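Local coordinates for periplasmic binding protein/LacI transcriptional regulator (Clostridium phytofermentans, PDB 3BRS) that probably binds a sugar outside the cell membrane as the solute-binding component of a transport system, at residues S172-Y178 / N198-G204; A177-V182 / A205-D211. All blocks are in the same frame, centred on the assembly; numbering follows the deposited sequence.

Interaction 1. Residues S172-Y178 / N198-G204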
loop_
_atom_site.group_PDB
_atom_site.type_symbol
_atom_site.label_atom_id
_atom_site.label_comp_id
_atom_site.label_asym_id
_atom_site.label_seq_id
_atom_site.Cartn_x
_atom_site.Cartn_y
_atom_site.Cartn_z
ATOM N N SER A 172 5.739 -6.747 4.766
ATOM C CA SER A 172 6.525 -5.991 3.743
ATOM C C SER A 172 7.977 -6.287 3.804
ATOM O O SER A 172 8.828 -5.420 3.678
ATOM C CB SER A 172 6.246 -4.469 3.827
ATOM O OG SER A 172 4.795 -4.273 3.749
ATOM N N ASN A 173 8.296 -7.557 3.929
ATOM C CA ASN A 173 9.696 -7.975 3.979
ATOM C C ASN A 173 9.863 -9.070 2.909
ATOM O O ASN A 173 9.113 -10.094 2.934
ATOM C CB ASN A 173 9.987 -8.521 5.401
ATOM C CG ASN A 173 11.394 -9.062 5.513
ATOM O OD1 ASN A 173 11.647 -10.209 5.159
ATOM N ND2 ASN A 173 12.329 -8.219 5.970
ATOM N N TYR A 174 10.732 -8.868 1.937
ATOM C CA TYR A 174 10.837 -9.864 0.845
ATOM C C TYR A 174 11.241 -11.328 1.347
ATOM O O TYR A 174 10.728 -12.381 0.910
ATOM C CB TYR A 174 11.865 -9.460 -0.205
ATOM C CG TYR A 174 11.624 -8.240 -1.031
ATOM C CD1 TYR A 174 10.675 -8.248 -2.024
ATOM C CD2 TYR A 174 12.422 -7.058 -0.847
ATOM C CE1 TYR A 174 10.472 -7.081 -2.835
ATOM C CE2 TYR A 174 12.218 -5.921 -1.612
ATOM C CZ TYR A 174 11.240 -5.946 -2.617
ATOM O OH TYR A 174 11.023 -4.818 -3.337
ATOM N N ASP A 175 12.120 -11.432 2.313
ATOM C CA ASP A 175 12.455 -12.814 2.705
ATOM C C ASP A 175 11.371 -13.501 3.484
ATOM O O ASP A 175 11.318 -14.734 3.403
ATOM C CB ASP A 175 13.705 -12.889 3.517
ATOM C CG ASP A 175 14.904 -12.365 2.795
ATOM O OD1 ASP A 175 15.066 -12.500 1.551
ATOM O OD2 ASP A 175 15.712 -11.821 3.538
ATOM N N LYS A 176 10.510 -12.762 4.196
ATOM C CA LYS A 176 9.379 -13.389 4.850
ATOM C C LYS A 176 8.330 -13.815 3.897
ATOM O O LYS A 176 7.660 -14.880 4.070
ATOM C CB LYS A 176 8.741 -12.500 5.960
ATOM C CG LYS A 176 9.386 -12.670 7.323
ATOM C CD LYS A 176 8.841 -11.657 8.331
ATOM C CE LYS A 176 7.629 -12.262 9.042
ATOM N NZ LYS A 176 7.081 -11.449 10.202
ATOM N N ALA A 177 8.116 -12.963 2.896
ATOM C CA ALA A 177 7.196 -13.330 1.772
ATOM C C ALA A 177 7.615 -14.652 1.189
ATOM O O ALA A 177 6.793 -15.530 0.912
ATOM C CB ALA A 177 7.222 -12.297 0.683
ATOM N N TYR A 178 8.885 -14.795 0.950
ATOM C CA TYR A 178 9.428 -16.054 0.333
ATOM C C TYR A 178 9.242 -17.279 1.207
ATOM O O TYR A 178 8.671 -18.318 0.777
ATOM C CB TYR A 178 10.898 -15.819 0.082
ATOM C CG TYR A 178 11.674 -16.966 -0.524
ATOM C CD1 TYR A 178 12.293 -17.922 0.270
ATOM C CD2 TYR A 178 11.838 -17.047 -1.905
ATOM C CE1 TYR A 178 13.051 -18.965 -0.322
ATOM C CE2 TYR A 178 12.554 -18.065 -2.492
ATOM C CZ TYR A 178 13.181 -19.005 -1.733
ATOM O OH TYR A 178 13.949 -19.959 -2.409
ATOM N N ASN A 198 0.836 -6.801 -1.928
ATOM C CA ASN A 198 1.672 -5.656 -2.277
ATOM C C ASN A 198 2.941 -6.089 -2.995
ATOM O O ASN A 198 3.146 -7.261 -3.172
ATOM C CB ASN A 198 1.928 -4.772 -1.044
ATOM C CG ASN A 198 3.060 -5.276 -0.175
ATOM O OD1 ASN A 198 3.317 -6.492 -0.057
ATOM N ND2 ASN A 198 3.740 -4.337 0.454
ATOM N N GLN A 199 3.845 -5.201 -3.351
ATOM C CA GLN A 199 4.997 -5.675 -4.134
ATOM C C GLN A 199 5.933 -6.656 -3.403
ATOM O O GLN A 199 6.295 -7.692 -3.960
ATOM C CB GLN A 199 5.755 -4.486 -4.669
ATOM C CG GLN A 199 6.914 -4.755 -5.559
ATOM C CD GLN A 199 7.817 -3.525 -5.625
ATOM O OE1 GLN A 199 7.372 -2.388 -5.359
ATOM N NE2 GLN A 199 9.078 -3.734 -5.962
ATOM N N TYR A 200 6.322 -6.334 -2.146
ATOM C CA TYR A 200 7.091 -7.243 -1.286
ATOM C C TYR A 200 6.580 -8.632 -1.261
ATOM O O TYR A 200 7.360 -9.588 -1.322
ATOM C CB TYR A 200 7.158 -6.709 0.180
ATOM C CG TYR A 200 7.829 -5.353 0.290
ATOM C CD1 TYR A 200 7.079 -4.181 0.269
ATOM C CD2 TYR A 200 9.196 -5.259 0.402
ATOM C CE1 TYR A 200 7.669 -2.878 0.425
ATOM C CE2 TYR A 200 9.834 -3.999 0.532
ATOM C CZ TYR A 200 9.067 -2.802 0.588
ATOM O OH TYR A 200 9.702 -1.570 0.715
ATOM N N SER A 201 5.278 -8.750 -1.058
ATOM C CA SER A 201 4.553 -10.003 -0.918
ATOM C C SER A 201 4.612 -10.712 -2.200
ATOM O O SER A 201 4.896 -11.885 -2.224
ATOM C CB SER A 201 3.043 -9.716 -0.685
ATOM O OG SER A 201 2.673 -9.384 0.651
ATOM N N ALA A 202 4.248 -10.036 -3.301
ATOM C CA ALA A 202 4.252 -10.691 -4.637
ATOM C C ALA A 202 5.569 -11.109 -5.077
ATOM O O ALA A 202 5.702 -12.203 -5.528
ATOM C CB ALA A 202 3.635 -9.800 -5.717
ATOM N N THR A 203 6.576 -10.237 -4.995
ATOM C CA THR A 203 7.908 -10.593 -5.384
ATOM C C THR A 203 8.442 -11.805 -4.615
ATOM O O THR A 203 9.037 -12.628 -5.210
ATOM C CB THR A 203 8.869 -9.470 -5.083
ATOM O OG1 THR A 203 8.382 -8.264 -5.669
ATOM C CG2 THR A 203 10.252 -9.781 -5.663
ATOM N N GLY A 204 8.283 -11.888 -3.291
ATOM C CA GLY A 204 8.775 -13.019 -2.588
ATOM C C GLY A 204 8.082 -14.291 -2.969
ATOM O O GLY A 204 8.770 -15.306 -3.102
#
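Tyr174 and Tyr200 face each other where helices 174-178 and 199-204 start, with CA atoms 5.0 Å apart; the two axes run in the same general sense, 49° apart, and approach to 7.4 Å. At the far end the backbones close further at Gly204, which has no side chain: Tyr178 CA sits 3.6 Å from Gly204 O in a CA-H...O contact, and the Ala177 methyl rests on Gly204 CA and Tyr200 O. Between the tyrosines the rings are oblique, planes at 46°, with CD2 of Tyr200 poised over the centre of the Tyr174 ring. Thr203 CB meets the edge of that ring, 3.7 Å from Tyr174 CE1. The Tyr200 ring is covered on one face by Ser172, whose CB makes a CH-pi contact and whose O lies 3.3 Å from Tyr200 CD2. Both helices are capped by asparagine: Asn173 OD1 accepts from Lys176 N, and Asn198 OD1, with CG between backbone N and carbonyl carbon (chi1 83°), from Ser201 N. The polar ends reach the other lobe: Tyr200 OH bonds Asp16, Ser172 OG bonds Glu48, and Gln199 OE1 takes the backbone N-H of Asp20. These helix N-termini, following strands 164-169 and 191-196 of the mixed sheet, thus face the interlobe cleft where periplasmic binding proteins typically hold ligand; on the sheet side, Gln199 and Ala202 pack on strand 219-224.

Interaction 2. Residues A177-V182 / A205-D211; sequences AYDGTV and AARAIKD
Tyr178 reaches across to the last two turns of helix 199-211, and most of the contact is apolar. Its CG is anti to the backbone N (chi1 179°), which carries the ring out alongside the partner helix. There CD2 lies 3.6 Å from Ala208 CB and CE2 is 3.4 Å from Ala208 CA, while Arg207 CB comes up at the ring edge, in its plane. Ala208 is the residue on which the neighbouring helix converges: its methyl also meets Thr181 CG2 at 3.6 Å and, a little more loosely, CG2 of Val182. One turn earlier, Ala205 lies against Thr181 OG1, which is 3.3 Å from Ala205 CA. These small alanines let the axes come within 7.9 Å at a crossing of -48°.

Hydrogen bonding is sparser. The phenol OH of Tyr178 is modelled as donating to Asp211 OD1, which lies at the edge of the ring and in its plane, with the carboxylate turned 72° from the ring; the separation is too short to be taken at face value, so the detail of this bond is doubtful. The hydroxyl of Thr181 is turned back on its own helix and donates to Ala177 O at 2.7 Å; with this bond it has a partner even though it is pressed against Ala205. Ala177 O also accepts the backbone N-H of Thr181, the two donors arriving from opposite faces of the carbonyl plane.

Ala205, Ala206 and Ile209 touch Leu220 of strand 219-224, and Ile209 also reaches Leu185. Two neighbouring helices lying side by side on the parallel strands of a mixed sheet, each followed by a strand of it, are the alpha/beta layering of a periplasmic binding protein lobe.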
loop_
_atom_site.group_PDB
_atom_site.type_symbol
_atom_site.label_atom_id
_atom_site.label_comp_id
_atom_site.label_asym_id
_atom_site.label_seq_id
_atom_site.Cartn_x
_atom_site.Cartn_y
_atom_site.Cartn_z
ATOM N N ALA A 177 8.116 -12.963 2.896
ATOM C CA ALA A 177 7.196 -13.330 1.772
ATOM C C ALA A 177 7.615 -14.652 1.189
ATOM O O ALA A 177 6.793 -15.530 0.912
ATOM C CB ALA A 177 7.222 -12.297 0.683
ATOM N N TYR A 178 8.885 -14.795 0.950
ATOM C CA TYR A 178 9.428 -16.054 0.333
ATOM C C TYR A 178 9.242 -17.279 1.207
ATOM O O TYR A 178 8.671 -18.318 0.777
ATOM C CB TYR A 178 10.898 -15.819 0.082
ATOM C CG TYR A 178 11.674 -16.966 -0.524
ATOM C CD1 TYR A 178 12.293 -17.922 0.270
ATOM C CD2 TYR A 178 11.838 -17.047 -1.905
ATOM C CE1 TYR A 178 13.051 -18.965 -0.322
ATOM C CE2 TYR A 178 12.554 -18.065 -2.492
ATOM C CZ TYR A 178 13.181 -19.005 -1.733
ATOM O OH TYR A 178 13.949 -19.959 -2.409
ATOM N N ASP A 179 9.717 -17.167 2.465
ATOM C CA ASP A 179 9.462 -18.185 3.522
ATOM C C ASP A 179 8.024 -18.590 3.676
ATOM O O ASP A 179 7.730 -19.749 3.718
ATOM C CB ASP A 179 9.862 -17.650 4.856
ATOM C CG ASP A 179 11.325 -17.536 4.991
ATOM O OD1 ASP A 179 12.063 -17.765 3.994
ATOM O OD2 ASP A 179 11.724 -17.236 6.131
ATOM N N GLY A 180 7.120 -17.625 3.789
ATOM C CA GLY A 180 5.666 -17.933 4.043
ATOM C C GLY A 180 5.059 -18.579 2.830
ATOM O O GLY A 180 4.170 -19.407 2.941
ATOM N N THR A 181 5.554 -18.229 1.654
ATOM C CA THR A 181 5.135 -18.900 0.417
ATOM C C THR A 181 5.593 -20.360 0.363
ATOM O O THR A 181 4.834 -21.308 0.005
ATOM C CB THR A 181 5.733 -18.146 -0.793
ATOM O OG1 THR A 181 5.125 -16.831 -0.834
ATOM C CG2 THR A 181 5.281 -18.790 -2.033
ATOM N N VAL A 182 6.858 -20.558 0.738
ATOM C CA VAL A 182 7.362 -21.906 0.827
ATOM C C VAL A 182 6.534 -22.665 1.843
ATOM O O VAL A 182 6.139 -23.781 1.578
ATOM C CB VAL A 182 8.873 -21.912 1.203
ATOM C CG1 VAL A 182 9.310 -23.349 1.627
ATOM C CG2 VAL A 182 9.722 -21.427 -0.053
ATOM N N ALA A 205 6.737 -14.228 -3.186
ATOM C CA ALA A 205 5.963 -15.393 -3.722
ATOM C C ALA A 205 6.425 -15.822 -5.082
ATOM O O ALA A 205 6.468 -17.019 -5.330
ATOM C CB ALA A 205 4.463 -15.046 -3.820
ATOM N N ALA A 206 6.731 -14.866 -5.986
ATOM C CA ALA A 206 7.113 -15.326 -7.353
ATOM C C ALA A 206 8.461 -16.010 -7.267
ATOM O O ALA A 206 8.652 -16.991 -7.919
ATOM C CB ALA A 206 7.216 -14.149 -8.271
ATOM N N ARG A 207 9.420 -15.505 -6.473
ATOM C CA ARG A 207 10.713 -16.234 -6.357
ATOM C C ARG A 207 10.601 -17.663 -5.822
ATOM O O ARG A 207 11.193 -18.610 -6.366
ATOM C CB ARG A 207 11.690 -15.492 -5.471
ATOM C CG ARG A 207 11.882 -14.141 -5.983
ATOM C CD ARG A 207 13.211 -13.657 -5.613
ATOM N NE ARG A 207 13.214 -12.951 -4.352
ATOM C CZ ARG A 207 13.421 -11.643 -4.239
ATOM N NH1 ARG A 207 13.452 -11.090 -3.045
ATOM N NH2 ARG A 207 13.617 -10.894 -5.317
ATOM N N ALA A 208 9.855 -17.783 -4.734
ATOM C CA ALA A 208 9.634 -19.028 -4.054
ATOM C C ALA A 208 8.966 -20.004 -5.002
ATOM O O ALA A 208 9.433 -21.135 -5.157
ATOM C CB ALA A 208 8.772 -18.799 -2.795
ATOM N N ILE A 209 7.949 -19.554 -5.697
ATOM C CA ILE A 209 7.250 -20.406 -6.691
ATOM C C ILE A 209 8.242 -20.831 -7.789
ATOM O O ILE A 209 8.143 -21.909 -8.343
ATOM C CB ILE A 209 6.018 -19.627 -7.330
ATOM C CG1 ILE A 209 4.766 -19.637 -6.453
ATOM C CG2 ILE A 209 5.622 -20.139 -8.727
ATOM C CD1 ILE A 209 3.768 -18.507 -6.847
ATOM N N LYS A 210 9.203 -19.976 -8.091
ATOM C CA LYS A 210 10.227 -20.254 -9.132
ATOM C C LYS A 210 11.217 -21.324 -8.641
ATOM O O LYS A 210 11.563 -22.280 -9.365
ATOM C CB LYS A 210 11.032 -18.969 -9.386
ATOM C CG LYS A 210 11.621 -18.892 -10.817
ATOM C CD LYS A 210 13.042 -18.335 -10.796
ATOM C CE LYS A 210 13.538 -17.967 -12.217
ATOM N NZ LYS A 210 13.080 -18.925 -13.285
ATOM N N ASP A 211 11.630 -21.173 -7.360
ATOM C CA ASP A 211 12.638 -22.028 -6.734
ATOM C C ASP A 211 12.085 -23.386 -6.434
ATOM O O ASP A 211 12.844 -24.354 -6.212
ATOM C CB ASP A 211 13.172 -21.413 -5.437
ATOM C CG ASP A 211 14.116 -20.193 -5.681
ATOM O OD1 ASP A 211 14.467 -19.574 -4.661
ATOM O OD2 ASP A 211 14.518 -19.854 -6.855
#

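In the fold
Interactions 1 and 2 are successive zones of one seam between helices 174-187 and 199-211, and they share Ala177 and Tyr178; CB of Tyr174 and NH1 of Arg207 touch where they join. The crossing angle hardly changes along the seam, so what differs is the chemistry. Interaction 1, at the helix starts and nearer the centre of the chain, is the more buried, built from a pair of aromatic rings, capping asparagines and polar tips tied to residues of the other lobe. Interaction 2, farther out and partly exposed, packs alanines against the single Tyr178 ring, Thr181 and Val182, with charged residues toward solvent. Together they join two helices of the lobe built on the mixed sheet.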